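Local coordinates for protein MmoQ Response regulator (Methylococcus capsulatus, PDB 3LJX) that forms the HDOD-containing part of a response regulator that probably also makes cyclic di-GMP from two molecules of GTP through a separate GGDEF domain, at residues 208-213 with 219-224; 119-124 with 134-139; 148-151 with 156-159. All blocks are in the same frame, centred on the assembly; numbering follows the deposited sequence.

Contact 1 (208-213 with 219-224); sequences DEIRDE and FARQLA
The loop leading into helix 214-233 folds back along that helix, and R221, from the second turn, ties down the loop carbonyls of I210 and D212. The chain of R221 is bent at its third torsion (chi3 -77°), which carries the guanidinium up to the loop. NH1 and NH2 converge end-on on D212 O, at 2.9 Å and 3.1 Å, and that oxygen lies 4° from the guanidinium plane. NH1 also donates to I210 O at 2.8 Å, here from well above the carbonyl plane and with a poorer N-H...O angle of 133°. Two carbonyls gripped by three bonds fix the guanidinium's rotation. The apolar half belongs to I210, whose side chain runs past R221 in the opposite sense: CG2 lies 3.9 Å from R221 CG and 4.1 Å from A220 CB. I210 CD1 reaches A224 CB one turn further on, at 3.5 Å. Helix 245-254 adds E250, which bonds I210 N and packs on R221, and R253, whose NH2 bonds R211 O. The result is a loop-to-helix junction: an arginine that hydrogen-bonds two loop carbonyls, with I210 packed on the helix beside it, ties the linker between helices 196-204 and 214-233 back onto the helix it leads into.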
ATOM      1  N   ASP A 208       9.942 -16.718   3.659  1.00 37.27           N
ATOM      2  CA  ASP A 208       9.598 -17.465   4.858  1.00 45.70           C
ATOM      3  C   ASP A 208      10.494 -17.043   6.015  1.00 44.47           C
ATOM      4  O   ASP A 208      10.057 -16.959   7.163  1.00 47.46           O
ATOM      5  CB  ASP A 208       9.744 -18.965   4.596  1.00 55.60           C
ATOM      6  CG  ASP A 208       8.873 -19.441   3.439  1.00 64.33           C
ATOM      7  OD1 ASP A 208       7.683 -19.738   3.677  1.00 61.07           O
ATOM      8  OD2 ASP A 208       9.376 -19.502   2.290  1.00 71.02           O
ATOM      9  N   GLU A 209      11.746 -16.748   5.694  1.00 39.51           N
ATOM     10  CA  GLU A 209      12.755 -16.472   6.700  1.00 35.90           C
ATOM     11  C   GLU A 209      13.678 -15.377   6.170  1.00 34.65           C
ATOM     12  O   GLU A 209      14.142 -15.445   5.025  1.00 31.85           O
ATOM     13  CB  GLU A 209      13.517 -17.768   6.992  1.00 34.17           C
ATOM     14  CG  GLU A 209      14.802 -17.628   7.773  1.00 44.48           C
ATOM     15  CD  GLU A 209      15.422 -18.991   8.105  1.00 49.76           C
ATOM     16  OE1 GLU A 209      14.845 -20.018   7.686  1.00 52.13           O
ATOM     17  OE2 GLU A 209      16.475 -19.041   8.781  1.00 46.94           O
ATOM     18  N   ILE A 210      13.930 -14.361   6.991  1.00 32.15           N
ATOM     19  CA  ILE A 210      14.698 -13.198   6.539  1.00 31.56           C
ATOM     20  C   ILE A 210      16.015 -13.079   7.287  1.00 33.30           C
ATOM     21  O   ILE A 210      16.068 -12.474   8.359  1.00 30.56           O
ATOM     22  CB  ILE A 210      13.907 -11.899   6.731  1.00 31.06           C
ATOM     23  CG1 ILE A 210      12.521 -12.024   6.090  1.00 31.85           C
ATOM     24  CG2 ILE A 210      14.669 -10.710   6.145  1.00 28.95           C
ATOM     25  CD1 ILE A 210      11.482 -11.144   6.735  1.00 28.01           C
ATOM     26  N   ARG A 211      17.075 -13.651   6.717  1.00 30.86           N
ATOM     27  CA  ARG A 211      18.370 -13.717   7.381  1.00 29.94           C
ATOM     28  C   ARG A 211      19.233 -12.507   7.058  1.00 34.41           C
ATOM     29  O   ARG A 211      20.144 -12.148   7.818  1.00 38.01           O
ATOM     30  CB  ARG A 211      19.102 -14.967   6.929  1.00 31.06           C
ATOM     31  CG  ARG A 211      18.339 -16.245   7.151  1.00 34.38           C
ATOM     32  CD  ARG A 211      19.192 -17.430   6.761  1.00 39.47           C
ATOM     33  NE  ARG A 211      18.404 -18.653   6.698  1.00 49.44           N
ATOM     34  CZ  ARG A 211      18.841 -19.785   6.158  1.00 57.03           C
ATOM     35  NH1 ARG A 211      20.056 -19.837   5.629  1.00 63.76           N
ATOM     36  NH2 ARG A 211      18.067 -20.864   6.146  1.00 53.96           N
ATOM     37  N   ASP A 212      18.939 -11.895   5.916  1.00 33.48           N
ATOM     38  CA  ASP A 212      19.725 -10.794   5.361  1.00 33.54           C
ATOM     39  C   ASP A 212      20.129  -9.738   6.372  1.00 35.53           C
ATOM     40  O   ASP A 212      19.332  -9.301   7.206  1.00 36.08           O
ATOM     41  CB  ASP A 212      18.941 -10.126   4.236  1.00 35.71           C
ATOM     42  CG  ASP A 212      18.422 -11.123   3.223  1.00 44.78           C
ATOM     43  OD1 ASP A 212      17.643 -12.021   3.617  1.00 48.78           O
ATOM     44  OD2 ASP A 212      18.793 -11.005   2.033  1.00 50.50           O
ATOM     45  N   GLU A 213      21.380  -9.315   6.283  1.00 39.30           N
ATOM     46  CA  GLU A 213      21.857  -8.242   7.137  1.00 45.05           C
ATOM     47  C   GLU A 213      21.620  -6.880   6.490  1.00 38.70           C
ATOM     48  O   GLU A 213      21.012  -6.785   5.420  1.00 44.94           O
ATOM     49  CB  GLU A 213      23.327  -8.454   7.476  1.00 56.38           C
ATOM     50  CG  GLU A 213      23.522  -9.362   8.674  1.00 69.41           C
ATOM     51  CD  GLU A 213      24.669 -10.329   8.491  1.00 78.48           C
ATOM     52  OE1 GLU A 213      24.502 -11.516   8.851  1.00 80.36           O
ATOM     53  OE2 GLU A 213      25.733  -9.901   7.985  1.00 80.33           O
ATOM     54  N   PHE A 219      14.680  -3.454   7.609  1.00 22.96           N
ATOM     55  CA  PHE A 219      13.412  -2.899   7.166  1.00 24.93           C
ATOM     56  C   PHE A 219      12.504  -4.044   6.696  1.00 23.79           C
ATOM     57  O   PHE A 219      11.312  -4.060   7.006  1.00 21.24           O
ATOM     58  CB  PHE A 219      13.647  -1.859   6.066  1.00 27.39           C
ATOM     59  CG  PHE A 219      12.415  -1.102   5.659  1.00 26.04           C
ATOM     60  CD1 PHE A 219      11.439  -0.785   6.581  1.00 24.78           C
ATOM     61  CD2 PHE A 219      12.255  -0.677   4.345  1.00 30.05           C
ATOM     62  CE1 PHE A 219      10.301  -0.079   6.199  1.00 25.90           C
ATOM     63  CE2 PHE A 219      11.126   0.032   3.956  1.00 31.36           C
ATOM     64  CZ  PHE A 219      10.146   0.334   4.891  1.00 30.05           C
ATOM     65  N   ALA A 220      13.071  -5.017   5.982  1.00 18.64           N
ATOM     66  CA  ALA A 220      12.288  -6.175   5.560  1.00 23.13           C
ATOM     67  C   ALA A 220      11.650  -6.881   6.770  1.00 23.82           C
ATOM     68  O   ALA A 220      10.466  -7.227   6.751  1.00 23.42           O
ATOM     69  CB  ALA A 220      13.148  -7.158   4.738  1.00 19.36           C
ATOM     70  N   ARG A 221      12.429  -7.096   7.822  1.00 18.20           N
ATOM     71  CA  ARG A 221      11.888  -7.752   9.013  1.00 19.93           C
ATOM     72  C   ARG A 221      10.796  -6.886   9.651  1.00 25.36           C
ATOM     73  O   ARG A 221       9.826  -7.409  10.202  1.00 27.52           O
ATOM     74  CB  ARG A 221      12.991  -8.081  10.019  1.00 19.48           C
ATOM     75  CG  ARG A 221      13.819  -9.316   9.634  1.00 23.63           C
ATOM     76  CD  ARG A 221      14.887  -9.677  10.684  1.00 24.08           C
ATOM     77  NE  ARG A 221      16.040  -8.783  10.601  1.00 27.21           N
ATOM     78  CZ  ARG A 221      17.017  -8.921   9.709  1.00 27.49           C
ATOM     79  NH1 ARG A 221      16.983  -9.921   8.828  1.00 21.66           N
ATOM     80  NH2 ARG A 221      18.025  -8.059   9.686  1.00 28.66           N
ATOM     81  N   GLN A 222      10.920  -5.566   9.536  1.00 24.31           N
ATOM     82  CA  GLN A 222       9.892  -4.671  10.073  1.00 24.56           C
ATOM     83  C   GLN A 222       8.604  -4.754   9.275  1.00 23.78           C
ATOM     84  O   GLN A 222       7.497  -4.715   9.842  1.00 29.72           O
ATOM     85  CB  GLN A 222      10.385  -3.237  10.116  1.00 24.31           C
ATOM     86  CG  GLN A 222      11.516  -2.982  11.134  1.00 21.48           C
ATOM     87  CD  GLN A 222      12.140  -1.598  10.939  1.00 22.39           C
ATOM     88  OE1 GLN A 222      12.256  -1.108   9.802  1.00 21.21           O
ATOM     89  NE2 GLN A 222      12.541  -0.965  12.043  1.00 20.47           N
ATOM     90  N   LEU A 223       8.756  -4.883   7.963  1.00 20.38           N
ATOM     91  CA  LEU A 223       7.620  -5.051   7.063  1.00 26.43           C
ATOM     92  C   LEU A 223       6.932  -6.378   7.339  1.00 26.88           C
ATOM     93  O   LEU A 223       5.708  -6.430   7.471  1.00 22.00           O
ATOM     94  CB  LEU A 223       8.086  -5.014   5.610  1.00 28.16           C
ATOM     95  CG  LEU A 223       8.255  -3.614   5.025  1.00 31.82           C
ATOM     96  CD1 LEU A 223       9.438  -3.552   4.032  1.00 26.61           C
ATOM     97  CD2 LEU A 223       6.933  -3.186   4.381  1.00 29.41           C
ATOM     98  N   ALA A 224       7.729  -7.443   7.441  1.00 23.36           N
ATOM     99  CA  ALA A 224       7.197  -8.780   7.682  1.00 29.43           C
ATOM    100  C   ALA A 224       6.416  -8.780   8.993  1.00 28.81           C
ATOM    101  O   ALA A 224       5.342  -9.370   9.086  1.00 28.20           O
ATOM    102  CB  ALA A 224       8.336  -9.842   7.714  1.00 20.55           C
TER

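Contact 2 (119-124 with 134-139)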
ATOM      1  N   ALA A 119       0.492  -0.186  11.719  1.00 23.09           N
ATOM      2  CA  ALA A 119       1.466  -1.027  12.416  1.00 26.18           C
ATOM      3  C   ALA A 119       2.906  -0.715  12.003  1.00 28.87           C
ATOM      4  O   ALA A 119       3.799  -0.633  12.851  1.00 31.52           O
ATOM      5  CB  ALA A 119       1.156  -2.526  12.212  1.00 19.70           C
ATOM      6  N   LEU A 120       3.136  -0.550  10.705  1.00 26.82           N
ATOM      7  CA  LEU A 120       4.498  -0.345  10.231  1.00 25.22           C
ATOM      8  C   LEU A 120       5.001   1.004  10.718  1.00 20.87           C
ATOM      9  O   LEU A 120       6.160   1.149  11.112  1.00 20.31           O
ATOM     10  CB  LEU A 120       4.579  -0.450   8.706  1.00 20.87           C
ATOM     11  CG  LEU A 120       5.998  -0.354   8.135  1.00 25.53           C
ATOM     12  CD1 LEU A 120       6.966  -1.386   8.782  1.00 21.96           C
ATOM     13  CD2 LEU A 120       5.972  -0.497   6.619  1.00 21.48           C
ATOM     14  N   GLN A 121       4.120   1.993  10.708  1.00 19.55           N
ATOM     15  CA  GLN A 121       4.478   3.295  11.244  1.00 22.33           C
ATOM     16  C   GLN A 121       4.915   3.216  12.696  1.00 26.10           C
ATOM     17  O   GLN A 121       5.959   3.771  13.051  1.00 26.50           O
ATOM     18  CB  GLN A 121       3.327   4.290  11.120  1.00 30.17           C
ATOM     19  CG  GLN A 121       3.620   5.584  11.851  1.00 37.79           C
ATOM     20  CD  GLN A 121       2.945   6.761  11.213  1.00 53.30           C
ATOM     21  OE1 GLN A 121       1.720   6.801  11.093  1.00 59.09           O
ATOM     22  NE2 GLN A 121       3.740   7.738  10.791  1.00 61.52           N
ATOM     23  N   SER A 122       4.133   2.525  13.536  1.00 28.91           N
ATOM     24  CA  SER A 122       4.495   2.358  14.961  1.00 31.25           C
ATOM     25  C   SER A 122       5.826   1.657  15.146  1.00 30.52           C
ATOM     26  O   SER A 122       6.685   2.112  15.896  1.00 31.35           O
ATOM     27  CB  SER A 122       3.434   1.577  15.741  1.00 37.20           C
ATOM     28  OG  SER A 122       2.327   2.398  16.039  1.00 47.96           O
ATOM     29  N   ILE A 123       5.976   0.519  14.487  1.00 30.55           N
ATOM     30  CA  ILE A 123       7.235  -0.200  14.522  1.00 30.82           C
ATOM     31  C   ILE A 123       8.408   0.716  14.145  1.00 33.16           C
ATOM     32  O   ILE A 123       9.346   0.876  14.925  1.00 32.87           O
ATOM     33  CB  ILE A 123       7.190  -1.426  13.604  1.00 25.79           C
ATOM     34  CG1 ILE A 123       6.188  -2.440  14.164  1.00 24.32           C
ATOM     35  CG2 ILE A 123       8.579  -2.024  13.454  1.00 26.89           C
ATOM     36  CD1 ILE A 123       5.776  -3.535  13.186  1.00 21.45           C
ATOM     37  N   THR A 124       8.350   1.349  12.976  1.00 29.29           N
ATOM     38  CA  THR A 124       9.490   2.161  12.548  1.00 27.95           C
ATOM     39  C   THR A 124       9.688   3.396  13.429  1.00 30.53           C
ATOM     40  O   THR A 124      10.804   3.911  13.536  1.00 34.01           O
ATOM     41  CB  THR A 124       9.364   2.576  11.086  1.00 27.54           C
ATOM     42  OG1 THR A 124       8.163   3.343  10.916  1.00 25.39           O
ATOM     43  CG2 THR A 124       9.315   1.322  10.184  1.00 21.90           C
ATOM     44  N   GLU A 134       6.943   7.801   5.789  1.00 26.73           N
ATOM     45  CA  GLU A 134       7.196   7.155   4.501  1.00 21.86           C
ATOM     46  C   GLU A 134       6.924   5.651   4.619  1.00 24.98           C
ATOM     47  O   GLU A 134       6.427   5.020   3.672  1.00 21.62           O
ATOM     48  CB  GLU A 134       8.630   7.429   4.031  1.00 18.84           C
ATOM     49  CG  GLU A 134       8.912   8.932   3.819  1.00 25.94           C
ATOM     50  CD  GLU A 134      10.342   9.219   3.337  1.00 29.72           C
ATOM     51  OE1 GLU A 134      11.243   8.387   3.580  1.00 28.06           O
ATOM     52  OE2 GLU A 134      10.564  10.280   2.707  1.00 26.95           O
ATOM     53  N   ALA A 135       7.248   5.084   5.787  1.00 19.58           N
ATOM     54  CA  ALA A 135       6.996   3.672   6.042  1.00 21.11           C
ATOM     55  C   ALA A 135       5.493   3.400   6.060  1.00 21.72           C
ATOM     56  O   ALA A 135       5.034   2.380   5.538  1.00 16.89           O
ATOM     57  CB  ALA A 135       7.647   3.231   7.372  1.00 20.97           C
ATOM     58  N   PHE A 136       4.731   4.312   6.664  1.00 22.36           N
ATOM     59  CA  PHE A 136       3.278   4.171   6.711  1.00 25.63           C
ATOM     60  C   PHE A 136       2.754   3.943   5.297  1.00 26.58           C
ATOM     61  O   PHE A 136       1.997   3.007   5.025  1.00 20.71           O
ATOM     62  CB  PHE A 136       2.643   5.437   7.278  1.00 22.29           C
ATOM     63  CG  PHE A 136       1.149   5.435   7.221  1.00 26.13           C
ATOM     64  CD1 PHE A 136       0.487   5.682   6.021  1.00 26.67           C
ATOM     65  CD2 PHE A 136       0.396   5.189   8.366  1.00 26.72           C
ATOM     66  CE1 PHE A 136      -0.905   5.684   5.959  1.00 25.22           C
ATOM     67  CE2 PHE A 136      -0.995   5.180   8.311  1.00 28.22           C
ATOM     68  CZ  PHE A 136      -1.648   5.435   7.106  1.00 25.19           C
ATOM     69  N   THR A 137       3.196   4.817   4.402  1.00 22.77           N
ATOM     70  CA  THR A 137       2.777   4.800   3.020  1.00 21.41           C
ATOM     71  C   THR A 137       3.137   3.493   2.340  1.00 23.61           C
ATOM     72  O   THR A 137       2.311   2.907   1.631  1.00 20.98           O
ATOM     73  CB  THR A 137       3.403   5.981   2.252  1.00 23.99           C
ATOM     74  OG1 THR A 137       3.073   7.200   2.924  1.00 29.96           O
ATOM     75  CG2 THR A 137       2.867   6.047   0.833  1.00 23.55           C
ATOM     76  N   LEU A 138       4.359   3.017   2.548  1.00 26.11           N
ATOM     77  CA  LEU A 138       4.734   1.729   1.961  1.00 24.22           C
ATOM     78  C   LEU A 138       3.866   0.586   2.505  1.00 26.07           C
ATOM     79  O   LEU A 138       3.473  -0.321   1.760  1.00 21.51           O
ATOM     80  CB  LEU A 138       6.201   1.421   2.187  1.00 21.96           C
ATOM     81  CG  LEU A 138       6.641   0.130   1.498  1.00 29.59           C
ATOM     82  CD1 LEU A 138       6.259   0.142   0.018  1.00 23.56           C
ATOM     83  CD2 LEU A 138       8.144  -0.099   1.672  1.00 33.30           C
ATOM     84  N   GLY A 139       3.557   0.641   3.798  1.00 26.39           N
ATOM     85  CA  GLY A 139       2.697  -0.357   4.405  1.00 26.08           C
ATOM     86  C   GLY A 139       1.319  -0.317   3.758  1.00 23.51           C
ATOM     87  O   GLY A 139       0.762  -1.346   3.372  1.00 20.82           O
TER
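L120 and A135 make the apolar centre where helix 106-125 meets helix 132-141, whose short segments approach to 7.8 Å between axes at an angle of 148°, roughly antiparallel. L120 CG is 4.0 Å from A135 CB. With CG anti to the backbone N (chi1 -176°), the leucine extends across the interface, and CD2 comes to 3.2 Å from A135 O and on to G139 N. One turn after A135, G139 offers bare backbone to the leucine: a beta carbon there would come tight against L120 CB, so its absence is consistent with the close approach of the two helices at this point. A135 CB also packs on T124, touching OG1 at 3.6 Å and CG2 at 3.8 Å.

Polar against aromatic contact is made at the other margin. The Q121 chain, extended beyond CG, sends OE1 to 3.4 Å from F136 CD2, with amide and ring planes 52° apart; the approach is oblique, so it is van der Waals contact and not a stack. Q121 CB rests against F136 CB, 4.1 Å away, and L114, A117 and V118 of helix 106-125 also meet the ring.

No hydrogen bond crosses between the two segments, so the fit rests on shape. The two consecutive helices thus form an antiparallel helical hairpin, packed through A135 and G139 against L120, within the all-helical HDOD domain.

Contact 3 (148-151 with 156-159)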
ATOM      1  N   ALA A 148      -5.249  -3.728  -8.108  1.00 16.35           N
ATOM      2  CA  ALA A 148      -5.090  -3.486  -9.538  1.00 18.90           C
ATOM      3  C   ALA A 148      -5.588  -4.641 -10.410  1.00 19.85           C
ATOM      4  O   ALA A 148      -6.233  -4.415 -11.419  1.00 22.14           O
ATOM      5  CB  ALA A 148      -3.641  -3.156  -9.865  1.00 17.82           C
ATOM      6  N   LEU A 149      -5.293  -5.879 -10.029  1.00 18.87           N
ATOM      7  CA  LEU A 149      -5.763  -7.000 -10.828  1.00 22.14           C
ATOM      8  C   LEU A 149      -7.281  -7.103 -10.749  1.00 23.14           C
ATOM      9  O   LEU A 149      -7.942  -7.363 -11.756  1.00 24.48           O
ATOM     10  CB  LEU A 149      -5.152  -8.304 -10.334  1.00 23.59           C
ATOM     11  CG  LEU A 149      -3.711  -8.557 -10.727  1.00 24.42           C
ATOM     12  CD1 LEU A 149      -3.243  -9.902 -10.128  1.00 25.53           C
ATOM     13  CD2 LEU A 149      -3.603  -8.538 -12.237  1.00 21.79           C
ATOM     14  N   ALA A 150      -7.824  -6.927  -9.539  1.00 18.13           N
ATOM     15  CA  ALA A 150      -9.263  -7.015  -9.316  1.00 20.28           C
ATOM     16  C   ALA A 150      -9.974  -5.939 -10.137  1.00 25.31           C
ATOM     17  O   ALA A 150     -11.048  -6.162 -10.673  1.00 25.97           O
ATOM     18  CB  ALA A 150      -9.587  -6.851  -7.827  1.00 19.85           C
ATOM     19  N   THR A 151      -9.352  -4.770 -10.237  1.00 23.29           N
ATOM     20  CA  THR A 151      -9.916  -3.674 -10.998  1.00 18.24           C
ATOM     21  C   THR A 151      -9.800  -3.892 -12.507  1.00 23.17           C
ATOM     22  O   THR A 151     -10.759  -3.664 -13.245  1.00 27.77           O
ATOM     23  CB  THR A 151      -9.229  -2.362 -10.633  1.00 18.16           C
ATOM     24  OG1 THR A 151      -9.329  -2.160  -9.223  1.00 20.56           O
ATOM     25  CG2 THR A 151      -9.902  -1.202 -11.355  1.00 19.85           C
ATOM     26  N   GLU A 156     -12.094 -12.274 -14.816  1.00 28.08           N
ATOM     27  CA  GLU A 156     -11.010 -13.248 -14.847  1.00 33.97           C
ATOM     28  C   GLU A 156     -10.444 -13.444 -13.450  1.00 32.04           C
ATOM     29  O   GLU A 156     -10.179 -14.571 -13.032  1.00 32.75           O
ATOM     30  CB  GLU A 156      -9.908 -12.824 -15.810  1.00 38.86           C
ATOM     31  CG  GLU A 156     -10.245 -13.102 -17.259  1.00 45.74           C
ATOM     32  CD  GLU A 156      -9.740 -14.450 -17.740  1.00 44.88           C
ATOM     33  OE1 GLU A 156      -8.909 -15.080 -17.052  1.00 47.18           O
ATOM     34  OE2 GLU A 156     -10.171 -14.877 -18.823  1.00 44.88           O
ATOM     35  N   TYR A 157     -10.281 -12.350 -12.715  1.00 26.30           N
ATOM     36  CA  TYR A 157      -9.652 -12.449 -11.408  1.00 30.84           C
ATOM     37  C   TYR A 157     -10.575 -13.151 -10.414  1.00 30.37           C
ATOM     38  O   TYR A 157     -10.095 -13.867  -9.547  1.00 30.82           O
ATOM     39  CB  TYR A 157      -9.187 -11.086 -10.889  1.00 28.44           C
ATOM     40  CG  TYR A 157      -8.129 -11.175  -9.807  1.00 29.20           C
ATOM     41  CD1 TYR A 157      -6.991 -11.961  -9.978  1.00 33.46           C
ATOM     42  CD2 TYR A 157      -8.259 -10.465  -8.619  1.00 26.32           C
ATOM     43  CE1 TYR A 157      -6.012 -12.037  -8.994  1.00 26.18           C
ATOM     44  CE2 TYR A 157      -7.285 -10.529  -7.627  1.00 29.14           C
ATOM     45  CZ  TYR A 157      -6.163 -11.321  -7.820  1.00 30.18           C
ATOM     46  OH  TYR A 157      -5.191 -11.393  -6.832  1.00 33.44           O
ATOM     47  N   SER A 158     -11.890 -12.982 -10.555  1.00 33.16           N
ATOM     48  CA  SER A 158     -12.832 -13.770  -9.734  1.00 35.91           C
ATOM     49  C   SER A 158     -12.646 -15.272  -9.928  1.00 42.55           C
ATOM     50  O   SER A 158     -12.667 -16.029  -8.961  1.00 49.55           O
ATOM     51  CB  SER A 158     -14.286 -13.394  -9.998  1.00 31.97           C
ATOM     52  OG  SER A 158     -14.629 -12.189  -9.339  1.00 32.26           O
ATOM     53  N   GLU A 159     -12.450 -15.709 -11.169  1.00 39.93           N
ATOM     54  CA  GLU A 159     -12.095 -17.105 -11.408  1.00 43.82           C
ATOM     55  C   GLU A 159     -10.850 -17.500 -10.600  1.00 42.56           C
ATOM     56  O   GLU A 159     -10.869 -18.483  -9.855  1.00 40.80           O
ATOM     57  CB  GLU A 159     -11.842 -17.377 -12.889  1.00 47.14           C
ATOM     58  CG  GLU A 159     -13.051 -17.243 -13.789  1.00 63.18           C
ATOM     59  CD  GLU A 159     -12.707 -17.509 -15.259  1.00 75.56           C
ATOM     60  OE1 GLU A 159     -11.666 -18.163 -15.516  1.00 77.59           O
ATOM     61  OE2 GLU A 159     -13.471 -17.065 -16.152  1.00 78.37           O
TER
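L149 stands over one face of the Y157 ring, the two side chains crossing at about a right angle. The evidence is direct: L149 CB lies 3.9 Å from the ring centroid and only 3° off the ring normal, a well-centred CH-pi contact. The leucine then runs outward across the ring, CG beside its own backbone N (chi1 -77°), and brings CD1 to 3.7 Å from Y157 CE1, towards the phenol end. The opposite flank of the ring leans on the backbone of the next residue: Y157 CD2 is 3.7 Å from A150 CA and the same distance from A150 N. A150 CB adds a methyl contact to Y157 CD2 at 3.9 Å. What points the ring at helix 144-152 is its first torsion, CG anti to the backbone N (chi1 -160°).

No hydrogen bond joins the two segments; the polar end of the tyrosine is satisfied outside them, its OH bonding to OE2 of E173. With an alanine here, the surface beneath L149 CB would be missing, a gap would probably open against A150, and E173 would be likely to lose its hydroxyl partner.

Helices 144-152 and 154-163 are parted by a single residue, and two further helices pack against the same side chains: F177 of helix 166-177 touches both L149 and Y157, while helix 181-191 supplies L184 against L149 and H181 against Y157.

In the fold
Contacts 1 and 2 are joined directly, their centres 15 Å apart: L223 CD2 meets L120 CD2 at 3.6 Å, and F219 CE2 meets L138 CD2 at 3.8 Å. Helix 214-233 thus turns A220, R221 and A224 to the loop 208-213 and F219, Q222 and L223 to the hairpin of contact 2. Contact 3 stands apart, its nearest atoms about 13 Å from those of contact 2 and about 17 Å from those of contact 1. It lies across the chain's centre from contact 2, although helix 144-152 directly follows helix 132-141. Contacts 2 and 3 pack helix on helix, whereas contact 1 ties a loop to a helix; the probable cyclase activity would belong to the GGDEF domain, absent from this chain.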